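Local coordinates for cutinase-like protein (Cryptococcus sp., PDB 2CZQ), which probably hydrolyses carboxylic esters, as a cutinase-like enzyme with the alpha/beta hydrolase fold, at residues C78-G83 with N199-S204; Y163-C168 with L181-D186. All coordinates share one frame; numbering follows the deposited sequence. Where two conformers were deposited one is given.

Overall arrangement
Both contacts are buried, and they lie on opposite sides of the chain's centre, about 22 Å apart between their centres. Helix 187-200 relates them: segment 181-186 of contact 2 ends at its N-cap, and segment 199-204 of contact 1 starts in its last turn. Contact 1 packs the end of that helix on strand 78-84 of the central parallel sheet, and it is wholly apolar. Contact 2 joins two loops beyond the sheet and rests on one short hydrogen bond to a carboxylate. Strand 78-84 runs on to the probable nucleophile elbow, while contact 2 holds the probable triad aspartate. Each contact includes a half-cystine.

Contact 1: residues C78-G83 with N199-S204; sequences CYILQG and NKLGGS
The turn that brings Leu201 against Ile80 is closed by a backbone hydrogen bond of 3.0 Å from Gly202 N to Asn199 O. Gly202 leaves the helix with a positive phi of 93° and completes a Schellman motif. Just before it, the end of Leu201's side chain comes up against strand 78-83. There Leu201 CD2 lies 3.8 Å from Cys78 CB. The branch point Leu201 CG meets Ile80 CG1 at 4.0 Å, so the leucine covers two residues that face the same side of the strand. Ile80 has CG1 anti to its carbonyl carbon (chi1 -57°), and Ile80 CD1 extends to 4.0 Å from Lys200 CB. The lysine touches here with the root of its chain. A bend at chi2 (-60°) leads the amino end away. Cys78 SG forms a disulfide with Cys6, and Leu201 also packs on Cys6, Tyr9 and Leu38. The helix end is tied further by a hydrogen bond between Leu201 O and Ser3 OG. No hydrogen bond crosses between the two segments. Between them it is apolar packing that holds Leu201, just past helix 187-200, on strand 78-84 of this alpha/beta hydrolase.

Contact 2: residues Y163-C168 with L181-D186; sequences YGDGVC and LSYPSD
A very short hydrogen bond of 2.6 Å runs from Tyr183 OH to Asp165 OD2. The same carboxylate oxygen is also hydrogen-bonded to His180 ND1. The Asp165-His180 pair is consistent with the acid and base of a Ser-His-Asp triad, as in other cutinases, so the tyrosine probably acts as a second-shell residue that positions the aspartate. The phenol uses the anti lone pair of OD2. Asp165 OD2 lies in the plane of the Tyr183 ring, at its edge, and comes within 3.2 Å of Tyr183 CE2. The two side chains meet at about a right angle, with carboxylate and ring planes 51° apart. Asp165 reaches the tyrosine because CG is anti to the backbone N (chi1 170°). Its other oxygen is held as well. Asp165 OD1 accepts from Val167 N at 2.9 Å and closes an Asx turn; that N-H comes from the anti side, 34° out of the carboxylate plane. Bonds to both oxygens thus limit rotation of the group. The Tyr183 hydroxyl is gripped twice, since Ala162 N also bonds to it. Beside Tyr183 OH, at 3.6 Å, sits Cys168 SG, half of the disulfide with Cys161. The segment 163-168 belongs to the loop that follows strand 157-160. Its partner, 181-186, links helix 178-181, which holds His180, to helix 187-200. Tyr183 O bonds to Gln190 NE2 in the latter helix. Asp186 is the N-cap of helix 187-200, with OD1 bonded to Val189 N, so the tyrosine's loop is fastened to the start of this helix.

Contact 1: residues C78-G83 with N199-S204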
# COMPACT_ATOMS: atom_id res chain seq x y z
N CYS A 78 -2.91 1.14 15.43
CA CYS A 78 -1.95 1.35 14.35
C CYS A 78 -2.50 0.83 13.04
O CYS A 78 -3.25 -0.14 13.01
CB CYS A 78 -0.67 0.62 14.65
SG CYS A 78 0.12 1.10 16.19
N TYR A 79 -2.06 1.44 11.94
CA TYR A 79 -2.43 1.00 10.61
C TYR A 79 -1.24 0.78 9.70
O TYR A 79 -0.24 1.52 9.78
CB TYR A 79 -3.31 2.05 9.93
CG TYR A 79 -4.58 2.34 10.67
CD1 TYR A 79 -5.63 1.43 10.67
CD2 TYR A 79 -4.74 3.52 11.39
CE1 TYR A 79 -6.80 1.68 11.35
CE2 TYR A 79 -5.91 3.78 12.09
CZ TYR A 79 -6.94 2.85 12.06
OH TYR A 79 -8.11 3.09 12.73
N ILE A 80 -1.37 -0.21 8.82
CA ILE A 80 -0.58 -0.26 7.60
C ILE A 80 -1.58 -0.12 6.46
O ILE A 80 -2.58 -0.83 6.42
CB ILE A 80 0.19 -1.59 7.45
CG1 ILE A 80 1.11 -1.86 8.66
CG2 ILE A 80 0.97 -1.63 6.13
CD1 ILE A 80 2.27 -0.89 8.82
N LEU A 81 -1.32 0.80 5.53
CA LEU A 81 -2.14 0.94 4.34
C LEU A 81 -1.46 0.26 3.16
O LEU A 81 -0.29 0.55 2.88
CB LEU A 81 -2.39 2.41 3.99
CG LEU A 81 -2.90 3.31 5.12
CD1 LEU A 81 -3.19 4.71 4.59
CD2 LEU A 81 -4.13 2.72 5.81
N GLN A 82 -2.18 -0.63 2.50
CA GLN A 82 -1.66 -1.42 1.39
C GLN A 82 -2.53 -1.17 0.18
O GLN A 82 -3.76 -1.18 0.29
CB GLN A 82 -1.70 -2.90 1.74
CG GLN A 82 -0.91 -3.26 2.99
CD GLN A 82 -1.20 -4.67 3.49
OE1 GLN A 82 -2.33 -5.15 3.39
NE2 GLN A 82 -0.17 -5.33 4.03
N GLY A 83 -1.92 -0.98 -0.98
CA GLY A 83 -2.69 -0.80 -2.20
C GLY A 83 -2.01 -1.40 -3.41
O GLY A 83 -0.80 -1.26 -3.57
N ASN A 199 7.95 -4.56 11.10
CA ASN A 199 8.88 -3.58 11.65
C ASN A 199 8.23 -2.23 11.93
O ASN A 199 8.43 -1.66 13.00
CB ASN A 199 10.10 -3.43 10.76
CG ASN A 199 11.16 -4.46 11.06
OD1 ASN A 199 11.96 -4.29 11.98
ND2 ASN A 199 11.17 -5.55 10.31
N LYS A 200 7.41 -1.73 11.00
CA LYS A 200 6.73 -0.46 11.22
C LYS A 200 5.75 -0.54 12.39
O LYS A 200 5.52 0.46 13.07
CB LYS A 200 6.01 0.02 9.95
CG LYS A 200 6.93 0.45 8.81
CD LYS A 200 7.84 1.61 9.21
CE LYS A 200 8.56 2.18 8.00
NZ LYS A 200 9.74 3.00 8.40
N LEU A 201 5.18 -1.72 12.62
CA LEU A 201 4.26 -1.95 13.73
C LEU A 201 4.97 -2.17 15.06
O LEU A 201 4.30 -2.32 16.09
CB LEU A 201 3.35 -3.14 13.43
CG LEU A 201 2.34 -2.92 12.29
CD1 LEU A 201 1.72 -4.25 11.88
CD2 LEU A 201 1.28 -1.90 12.67
N GLY A 202 6.30 -2.18 15.05
CA GLY A 202 7.07 -2.29 16.28
C GLY A 202 7.48 -3.69 16.68
O GLY A 202 7.94 -3.90 17.80
N GLY A 203 7.32 -4.65 15.76
CA GLY A 203 7.75 -6.02 16.00
C GLY A 203 9.09 -6.32 15.37
O GLY A 203 9.71 -5.46 14.74
N SER A 204 9.54 -7.56 15.54
CA SER A 204 10.79 -8.04 14.97
C SER A 204 10.52 -8.92 13.76
O SER A 204 9.72 -9.85 13.82
CB SER A 204 11.59 -8.83 16.01
OG SER A 204 12.03 -8.00 17.07

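Contact 2: residues Y163-C168 with L181-D186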
# COMPACT_ATOMS: atom_id res chain seq x y z
N TYR A 163 10.30 -4.37 -12.15
CA TYR A 163 10.91 -3.89 -13.37
C TYR A 163 10.05 -4.29 -14.56
O TYR A 163 9.71 -5.46 -14.73
CB TYR A 163 12.32 -4.45 -13.52
CG TYR A 163 13.08 -3.87 -14.69
CD1 TYR A 163 12.91 -4.37 -15.98
CD2 TYR A 163 13.95 -2.80 -14.50
CE1 TYR A 163 13.61 -3.84 -17.06
CE2 TYR A 163 14.66 -2.27 -15.57
CZ TYR A 163 14.49 -2.79 -16.85
OH TYR A 163 15.18 -2.28 -17.92
N GLY A 164 9.68 -3.31 -15.37
CA GLY A 164 8.89 -3.59 -16.55
C GLY A 164 7.40 -3.74 -16.34
O GLY A 164 6.70 -4.11 -17.28
N ASP A 165 6.89 -3.46 -15.14
CA ASP A 165 5.45 -3.36 -14.92
C ASP A 165 4.99 -2.05 -15.56
O ASP A 165 5.33 -0.98 -15.07
CB ASP A 165 5.17 -3.38 -13.41
CG ASP A 165 3.74 -3.04 -13.06
OD1 ASP A 165 2.96 -2.61 -13.94
OD2 ASP A 165 3.32 -3.20 -11.88
N GLY A 166 4.22 -2.13 -16.64
CA GLY A 166 3.86 -0.95 -17.41
C GLY A 166 2.96 0.06 -16.71
O GLY A 166 2.79 1.17 -17.21
N VAL A 167 2.37 -0.32 -15.58
CA VAL A 167 1.49 0.58 -14.84
C VAL A 167 2.29 1.57 -13.98
O VAL A 167 1.96 2.75 -13.93
CB VAL A 167 0.47 -0.22 -13.99
CG1 VAL A 167 -0.38 0.70 -13.14
CG2 VAL A 167 -0.41 -1.09 -14.89
N CYS A 168 3.32 1.07 -13.31
CA CYS A 168 4.18 1.89 -12.46
C CYS A 168 5.50 2.30 -13.11
O CYS A 168 6.16 3.22 -12.64
CB CYS A 168 4.43 1.21 -11.10
SG CYS A 168 5.13 -0.44 -11.20
N LEU A 181 1.07 -8.27 -12.99
CA LEU A 181 0.29 -9.34 -12.39
C LEU A 181 1.13 -10.22 -11.45
O LEU A 181 0.60 -11.14 -10.83
CB LEU A 181 -0.35 -10.20 -13.49
CG LEU A 181 -1.16 -9.45 -14.55
CD1 LEU A 181 -1.63 -10.40 -15.64
CD2 LEU A 181 -2.34 -8.71 -13.94
N SER A 182 2.42 -9.93 -11.34
CA SER A 182 3.39 -10.81 -10.67
C SER A 182 3.33 -10.77 -9.15
O SER A 182 3.69 -11.74 -8.48
CB SER A 182 4.82 -10.49 -11.15
OG SER A 182 5.23 -9.21 -10.67
N TYR A 183 2.88 -9.64 -8.61
CA TYR A 183 3.07 -9.36 -7.19
C TYR A 183 2.54 -10.41 -6.22
O TYR A 183 3.23 -10.69 -5.24
CB TYR A 183 2.53 -7.99 -6.81
CG TYR A 183 3.13 -6.87 -7.61
CD1 TYR A 183 4.36 -6.31 -7.27
CD2 TYR A 183 2.46 -6.35 -8.71
CE1 TYR A 183 4.91 -5.27 -8.01
CE2 TYR A 183 2.99 -5.31 -9.46
CZ TYR A 183 4.22 -4.78 -9.10
OH TYR A 183 4.78 -3.75 -9.82
N PRO A 184 1.33 -10.95 -6.42
CA PRO A 184 0.79 -11.90 -5.44
C PRO A 184 1.72 -13.06 -5.12
O PRO A 184 1.73 -13.51 -3.97
CB PRO A 184 -0.49 -12.40 -6.12
CG PRO A 184 -0.92 -11.25 -6.95
CD PRO A 184 0.37 -10.70 -7.51
N SER A 185 2.49 -13.52 -6.10
CA SER A 185 3.35 -14.68 -5.89
C SER A 185 4.84 -14.37 -5.91
O SER A 185 5.65 -15.28 -5.77
CB SER A 185 3.00 -15.78 -6.88
OG SER A 185 1.82 -16.42 -6.45
N ASP A 186 5.19 -13.10 -6.04
CA ASP A 186 6.60 -12.74 -6.01
C ASP A 186 7.09 -12.82 -4.56
O ASP A 186 6.60 -12.10 -3.69
CB ASP A 186 6.80 -11.35 -6.58
CG ASP A 186 8.24 -11.01 -6.78
OD1 ASP A 186 8.99 -10.96 -5.77
OD2 ASP A 186 8.72 -10.80 -7.90